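Titin (Homo sapiens, PDB 1WAA) is a giant muscle protein that probably acts as a molecular spring in the sarcomere, represented here by one I-set immunoglobulin domain. Local coordinates at residues E[22-27]-E[61-66]; E[27-32]-E[77-82]. One frame throughout, in Å; residues are numbered along the deposited sequence.

From the N terminus, strand 23-29 is the first part of the chain to enter both contacts. Residues 23-27 of it pair with strand 59-64 in contact 1, which closes a loop of 33 residues between the two segments. Its last residues, 27-29, run on into contact 2, where they meet the end of strand 73-79 and the turn after it, 44 residues further along. The two loops cross, since the segments alternate along the chain. Their centres are about 17 Å apart, and I27 belongs to both. Contact 1 joins two neighbouring strands of one sheet. Contact 2 reaches from that same sheet to the facing one.

Contact 1: residues E[22-27]-E[61-66]; sequences TAHFEI and ILILHN. With ZN (zinc ion), chain G; ZN (zinc ion), chain H; ZN (zinc ion), chain Y.
A23 and F25 face L64 and L62 across two neighbouring antiparallel strands. The axes of 23-27 and 61-64 come within 4.7 Å, at 171° between their directions. A23 and L64 form one hydrogen-bonded pair, in which A23 N to L64 O and L64 N to A23 O are both 2.9 Å. F25 and L62 form the next, with F25 N to L62 O at 2.8 Å and L62 N to F25 O at 3.0 Å. H24 and I63, and E26 and I61, are the non-hydrogen-bonded pairs. There CA-H groups add contacts to the carbonyls, as from H24 CA to L62 O. These are the B and E strands at the middle of one sheet of the immunoglobulin I-set sandwich. A23, F25, L62 and L64 point into the sandwich, where A23 and F25 reach L88 of the facing sheet. F25 CB meets L62 CB at 4.2 Å, while ring atom CE2 of F25 comes loosely toward L64 CD1, which lies oblique to the ring.

The other face carries H24, E26, I61 and I63. H24 has CG anti to its carbonyl carbon (chi1 -54°), which brings the ring beside I63, and chi2 of 100° turns its CD2 corner to it. I63 CG2 is the nearest branch, approaching H24 CD2 obliquely at 3.2 Å, while I63 CG1 lies in the ring plane at that edge. I63 CG2 also sits 3.7 Å above one face of the H65 ring, offset toward its rim, and T22 OG1 lies alongside it. H24 ND1 turns to the far side of its ring and binds a zinc ion at 1.9 Å. E26 binds a second zinc ion closely through OE1, with OE2 a longer second ligand. H65 NE2 binds a third, shared with E52 and an acidic side chain of a neighbouring chain.

Contact 2: residues E[27-32]-E[77-82]; sequences IELSEP and FQAANT. Unlike the reference sequence in segment 77-82: T82 (reference Ala).
I27 and L29 meet F77 across the interior of the immunoglobulin beta sandwich. Strand 27-29 is the end of the B strand and 77-79 the end of the F strand, in opposite sheets. Their axes come no closer than 9.8 Å and run nearly parallel, 15° apart, so side chains alone bridge the gap.

The packing is tight around the F77 ring. I27 has CG1 anti to its backbone N (chi1 -177°), which leaves CG2 to lie over the centre of one ring face. This CH-pi contact places I27 CG2 4.0 Å from the F77 centroid. I27 CD1 touches the same ring at F77 CD1, 3.9 Å away. L29 and F77 point at each other from opposite directions, and the two L29 methyls share F77 CE1, with CD1 and CD2 each 4.0 Å from it. L29 CD2 also rests on A79 CB at 3.8 Å. W38 meets the F77 ring edge-to-face and H60 lies against it too, so the ring sits in an aromatic cluster.

Looseness is confined to the outer ends of the segments. A80 and N81 are exposed at the tip of a type II' turn from A79 to T82, and S30 and E31 are partly exposed beyond the end of the B strand. T82, which is Ala in the reference sequence, returns the chain to the buried side. L29 CD1 lies 3.6 Å from T82 OG1. That hydroxyl donates to A79 O at 3.1 Å, in the carbonyl plane on a lone pair, and T82 N gives the same oxygen a second hydrogen bond.

Contact 1: residues E[22-27]-E[61-66]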
loop_
_atom_site.group_PDB
_atom_site.type_symbol
_atom_site.label_atom_id
_atom_site.label_comp_id
_atom_site.label_asym_id
_atom_site.label_seq_id
_atom_site.Cartn_x
_atom_site.Cartn_y
_atom_site.Cartn_z
ATOM N N THR E 22 -19.085 -17.118 -10.361
ATOM C CA THR E 22 -18.640 -15.825 -9.895
ATOM C C THR E 22 -18.385 -14.865 -11.031
ATOM O O THR E 22 -17.979 -15.265 -12.122
ATOM C CB THR E 22 -17.449 -15.912 -8.887
ATOM O OG1 THR E 22 -16.276 -15.281 -9.417
ATOM C CG2 THR E 22 -17.141 -17.339 -8.520
ATOM N N ALA E 23 -18.657 -13.600 -10.761
ATOM C CA ALA E 23 -18.491 -12.538 -11.721
ATOM C C ALA E 23 -17.434 -11.602 -11.150
ATOM O O ALA E 23 -17.400 -11.381 -9.945
ATOM C CB ALA E 23 -19.835 -11.801 -11.923
ATOM N N HIS E 24 -16.560 -11.094 -12.009
ATOM C CA HIS E 24 -15.498 -10.181 -11.606
ATOM C C HIS E 24 -15.695 -8.937 -12.424
ATOM O O HIS E 24 -15.912 -9.027 -13.627
ATOM C CB HIS E 24 -14.125 -10.762 -11.953
ATOM C CG HIS E 24 -13.898 -12.142 -11.405
ATOM N ND1 HIS E 24 -14.028 -13.281 -12.169
ATOM C CD2 HIS E 24 -13.530 -12.562 -10.169
ATOM C CE1 HIS E 24 -13.774 -14.346 -11.422
ATOM N NE2 HIS E 24 -13.471 -13.938 -10.202
ATOM N N PHE E 25 -15.670 -7.780 -11.764
ATOM C CA PHE E 25 -15.723 -6.491 -12.448
ATOM C C PHE E 25 -14.395 -5.769 -12.202
ATOM O O PHE E 25 -13.714 -5.982 -11.164
ATOM C CB PHE E 25 -16.863 -5.653 -11.908
ATOM C CG PHE E 25 -18.210 -6.131 -12.348
ATOM C CD1 PHE E 25 -18.791 -5.623 -13.497
ATOM C CD2 PHE E 25 -18.890 -7.118 -11.630
ATOM C CE1 PHE E 25 -20.061 -6.063 -13.920
ATOM C CE2 PHE E 25 -20.141 -7.569 -12.060
ATOM C CZ PHE E 25 -20.716 -7.033 -13.203
ATOM N N GLU E 26 -14.055 -4.900 -13.145
ATOM C CA GLU E 26 -12.736 -4.301 -13.166
ATOM C C GLU E 26 -12.846 -2.870 -13.693
ATOM O O GLU E 26 -13.427 -2.634 -14.751
ATOM C CB GLU E 26 -11.872 -5.152 -14.097
ATOM C CG GLU E 26 -10.474 -4.646 -14.277
ATOM C CD GLU E 26 -9.693 -5.425 -15.298
ATOM O OE1 GLU E 26 -8.454 -5.390 -15.244
ATOM O OE2 GLU E 26 -10.297 -6.070 -16.157
ATOM N N ILE E 27 -12.295 -1.912 -12.954
ATOM C CA ILE E 27 -12.216 -0.531 -13.467
ATOM C C ILE E 27 -10.854 0.058 -13.176
ATOM O O ILE E 27 -10.262 -0.229 -12.130
ATOM C CB ILE E 27 -13.340 0.359 -12.897
ATOM C CG1 ILE E 27 -13.301 1.771 -13.492
ATOM C CG2 ILE E 27 -13.263 0.437 -11.408
ATOM C CD1 ILE E 27 -14.489 2.594 -13.106
ATOM N N ILE E 61 -11.301 -3.711 -8.206
ATOM C CA ILE E 61 -11.949 -4.948 -8.609
ATOM C C ILE E 61 -13.072 -5.311 -7.669
ATOM O O ILE E 61 -12.966 -5.084 -6.467
ATOM C CB ILE E 61 -10.891 -6.061 -8.705
ATOM C CG1 ILE E 61 -9.971 -5.798 -9.907
ATOM C CG2 ILE E 61 -11.528 -7.490 -8.754
ATOM C CD1 ILE E 61 -8.573 -6.314 -9.732
ATOM N N LEU E 62 -14.147 -5.875 -8.217
ATOM C CA LEU E 62 -15.225 -6.404 -7.401
ATOM C C LEU E 62 -15.427 -7.853 -7.806
ATOM O O LEU E 62 -15.594 -8.131 -9.004
ATOM C CB LEU E 62 -16.521 -5.653 -7.682
ATOM C CG LEU E 62 -17.763 -6.227 -6.990
ATOM C CD1 LEU E 62 -17.667 -6.057 -5.484
ATOM C CD2 LEU E 62 -18.990 -5.560 -7.502
ATOM N N ILE E 63 -15.367 -8.755 -6.828
ATOM C CA ILE E 63 -15.662 -10.180 -7.047
ATOM C C ILE E 63 -16.951 -10.590 -6.321
ATOM O O ILE E 63 -17.085 -10.361 -5.121
ATOM C CB ILE E 63 -14.515 -11.126 -6.604
ATOM C CG1 ILE E 63 -13.153 -10.605 -7.069
ATOM C CG2 ILE E 63 -14.769 -12.539 -7.181
ATOM C CD1 ILE E 63 -11.963 -11.385 -6.514
ATOM N N LEU E 64 -17.881 -11.176 -7.065
ATOM C CA LEU E 64 -19.144 -11.650 -6.502
ATOM C C LEU E 64 -19.258 -13.142 -6.802
ATOM O O LEU E 64 -19.338 -13.560 -7.959
ATOM C CB LEU E 64 -20.327 -10.878 -7.101
ATOM C CG LEU E 64 -20.304 -9.334 -7.106
ATOM C CD1 LEU E 64 -21.400 -8.768 -8.021
ATOM C CD2 LEU E 64 -20.436 -8.750 -5.690
ATOM N N HIS E 65 -19.210 -13.933 -5.743
ATOM C CA HIS E 65 -19.237 -15.373 -5.818
ATOM C C HIS E 65 -20.655 -15.841 -5.714
ATOM O O HIS E 65 -21.509 -15.148 -5.138
ATOM C CB HIS E 65 -18.474 -15.943 -4.639
ATOM C CG HIS E 65 -16.994 -15.789 -4.749
ATOM N ND1 HIS E 65 -16.234 -16.543 -5.617
ATOM C CD2 HIS E 65 -16.127 -14.987 -4.090
ATOM C CE1 HIS E 65 -14.966 -16.206 -5.493
ATOM N NE2 HIS E 65 -14.874 -15.272 -4.566
ATOM N N ASN E 66 -20.896 -17.043 -6.245
ATOM C CA ASN E 66 -22.180 -17.697 -6.116
ATOM C C ASN E 66 -23.331 -16.745 -6.487
ATOM O O ASN E 66 -24.279 -16.542 -5.716
ATOM C CB ASN E 66 -22.298 -18.287 -4.706
ATOM C CG ASN E 66 -23.204 -19.490 -4.652
ATOM O OD1 ASN E 66 -24.416 -19.359 -4.763
ATOM N ND2 ASN E 66 -22.618 -20.683 -4.473
HETATM ZN ZN ZN G . -13.928 -13.485 -14.014
HETATM ZN ZN ZN H . -7.916 -5.521 -17.009
HETATM ZN ZN ZN Y . -13.016 -14.774 -3.694
HETATM O O HOH W 1 -16.089 -12.774 -14.867
HETATM O O HOH W 2 -7.948 -3.598 -18.047
HETATM O O HOH W 3 -12.495 -16.323 -2.202
#

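Contact 2: residues E[27-32]-E[77-82]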
loop_
_atom_site.group_PDB
_atom_site.type_symbol
_atom_site.label_atom_id
_atom_site.label_comp_id
_atom_site.label_asym_id
_atom_site.label_seq_id
_atom_site.Cartn_x
_atom_site.Cartn_y
_atom_site.Cartn_z
ATOM N N ILE E 27 -12.295 -1.912 -12.954
ATOM C CA ILE E 27 -12.216 -0.531 -13.467
ATOM C C ILE E 27 -10.854 0.058 -13.176
ATOM O O ILE E 27 -10.262 -0.229 -12.130
ATOM C CB ILE E 27 -13.340 0.359 -12.897
ATOM C CG1 ILE E 27 -13.301 1.771 -13.492
ATOM C CG2 ILE E 27 -13.263 0.437 -11.408
ATOM C CD1 ILE E 27 -14.489 2.594 -13.106
ATOM N N GLU E 28 -10.345 0.877 -14.094
ATOM C CA GLU E 28 -9.043 1.509 -13.904
ATOM C C GLU E 28 -9.183 3.025 -13.846
ATOM O O GLU E 28 -9.804 3.640 -14.721
ATOM C CB GLU E 28 -8.098 1.117 -15.036
ATOM C CG GLU E 28 -6.633 1.371 -14.720
ATOM C CD GLU E 28 -5.740 0.911 -15.857
ATOM O OE1 GLU E 28 -5.170 1.781 -16.562
ATOM O OE2 GLU E 28 -5.640 -0.323 -16.065
ATOM N N LEU E 29 -8.588 3.635 -12.836
ATOM C CA LEU E 29 -8.666 5.084 -12.676
ATOM C C LEU E 29 -7.409 5.727 -13.207
ATOM O O LEU E 29 -6.437 5.045 -13.512
ATOM C CB LEU E 29 -8.817 5.426 -11.186
ATOM C CG LEU E 29 -10.223 5.570 -10.600
ATOM C CD1 LEU E 29 -11.339 4.933 -11.445
ATOM C CD2 LEU E 29 -10.253 5.098 -9.196
ATOM N N SER E 30 -7.436 7.053 -13.300
ATOM C CA SER E 30 -6.305 7.837 -13.791
ATOM C C SER E 30 -5.183 7.963 -12.756
ATOM O O SER E 30 -4.072 8.364 -13.102
ATOM C CB SER E 30 -6.784 9.233 -14.226
ATOM O OG SER E 30 -7.442 9.863 -13.143
ATOM N N GLU E 31 -5.487 7.602 -11.508
ATOM C CA GLU E 31 -4.598 7.792 -10.346
ATOM C C GLU E 31 -4.722 6.645 -9.375
ATOM O O GLU E 31 -5.828 6.088 -9.200
ATOM C CB GLU E 31 -4.957 9.082 -9.594
ATOM C CG GLU E 31 -4.685 10.367 -10.389
ATOM C CD GLU E 31 -3.185 10.757 -10.418
ATOM O OE1 GLU E 31 -2.758 11.457 -11.369
ATOM O OE2 GLU E 31 -2.435 10.367 -9.481
ATOM N N PRO E 32 -3.594 6.271 -8.752
ATOM C CA PRO E 32 -3.587 5.200 -7.749
ATOM C C PRO E 32 -4.104 5.680 -6.391
ATOM O O PRO E 32 -4.175 6.897 -6.144
ATOM C CB PRO E 32 -2.093 4.846 -7.628
ATOM C CG PRO E 32 -1.345 6.138 -8.024
ATOM C CD PRO E 32 -2.251 6.837 -9.000
ATOM N N PHE E 77 -19.576 2.094 -9.743
ATOM C CA PHE E 77 -18.402 2.403 -8.938
ATOM C C PHE E 77 -18.264 3.914 -8.914
ATOM O O PHE E 77 -18.531 4.570 -9.912
ATOM C CB PHE E 77 -17.172 1.788 -9.588
ATOM C CG PHE E 77 -15.871 2.143 -8.900
ATOM C CD1 PHE E 77 -15.111 3.245 -9.329
ATOM C CD2 PHE E 77 -15.402 1.373 -7.820
ATOM C CE1 PHE E 77 -13.896 3.561 -8.724
ATOM C CE2 PHE E 77 -14.200 1.691 -7.178
ATOM C CZ PHE E 77 -13.426 2.778 -7.634
ATOM N N GLN E 78 -17.756 4.425 -7.815
ATOM C CA GLN E 78 -17.482 5.864 -7.757
ATOM C C GLN E 78 -16.280 6.128 -6.871
ATOM O O GLN E 78 -16.126 5.515 -5.809
ATOM C CB GLN E 78 -18.687 6.567 -7.221
ATOM N N ALA E 79 -15.411 6.927 -7.362
ATOM C CA ALA E 79 -14.229 7.354 -6.620
ATOM C C ALA E 79 -14.025 8.828 -6.884
ATOM O O ALA E 79 -13.728 9.230 -8.010
ATOM C CB ALA E 79 -13.000 6.583 -7.083
ATOM N N ALA E 80 -14.193 9.603 -5.835
ATOM C CA ALA E 80 -14.021 11.045 -5.897
ATOM C C ALA E 80 -15.013 11.635 -6.913
ATOM O O ALA E 80 -16.185 11.841 -6.595
ATOM C CB ALA E 80 -12.580 11.385 -6.300
ATOM N N ASN E 81 -14.511 11.887 -8.117
ATOM C CA ASN E 81 -15.289 12.491 -9.227
ATOM C C ASN E 81 -15.638 11.487 -10.345
ATOM O O ASN E 81 -16.502 11.735 -11.181
ATOM C CB ASN E 81 -14.455 13.609 -9.844
ATOM C CG ASN E 81 -12.950 13.331 -9.695
ATOM O OD1 ASN E 81 -12.249 14.007 -8.945
ATOM N N THR E 82 -14.953 10.370 -10.340
ATOM C CA THR E 82 -15.093 9.349 -11.382
ATOM C C THR E 82 -16.201 8.351 -11.068
ATOM O O THR E 82 -16.269 7.805 -9.960
ATOM C CB THR E 82 -13.794 8.584 -11.483
ATOM O OG1 THR E 82 -13.817 7.468 -10.602
ATOM C CG2 THR E 82 -12.629 9.436 -11.083
#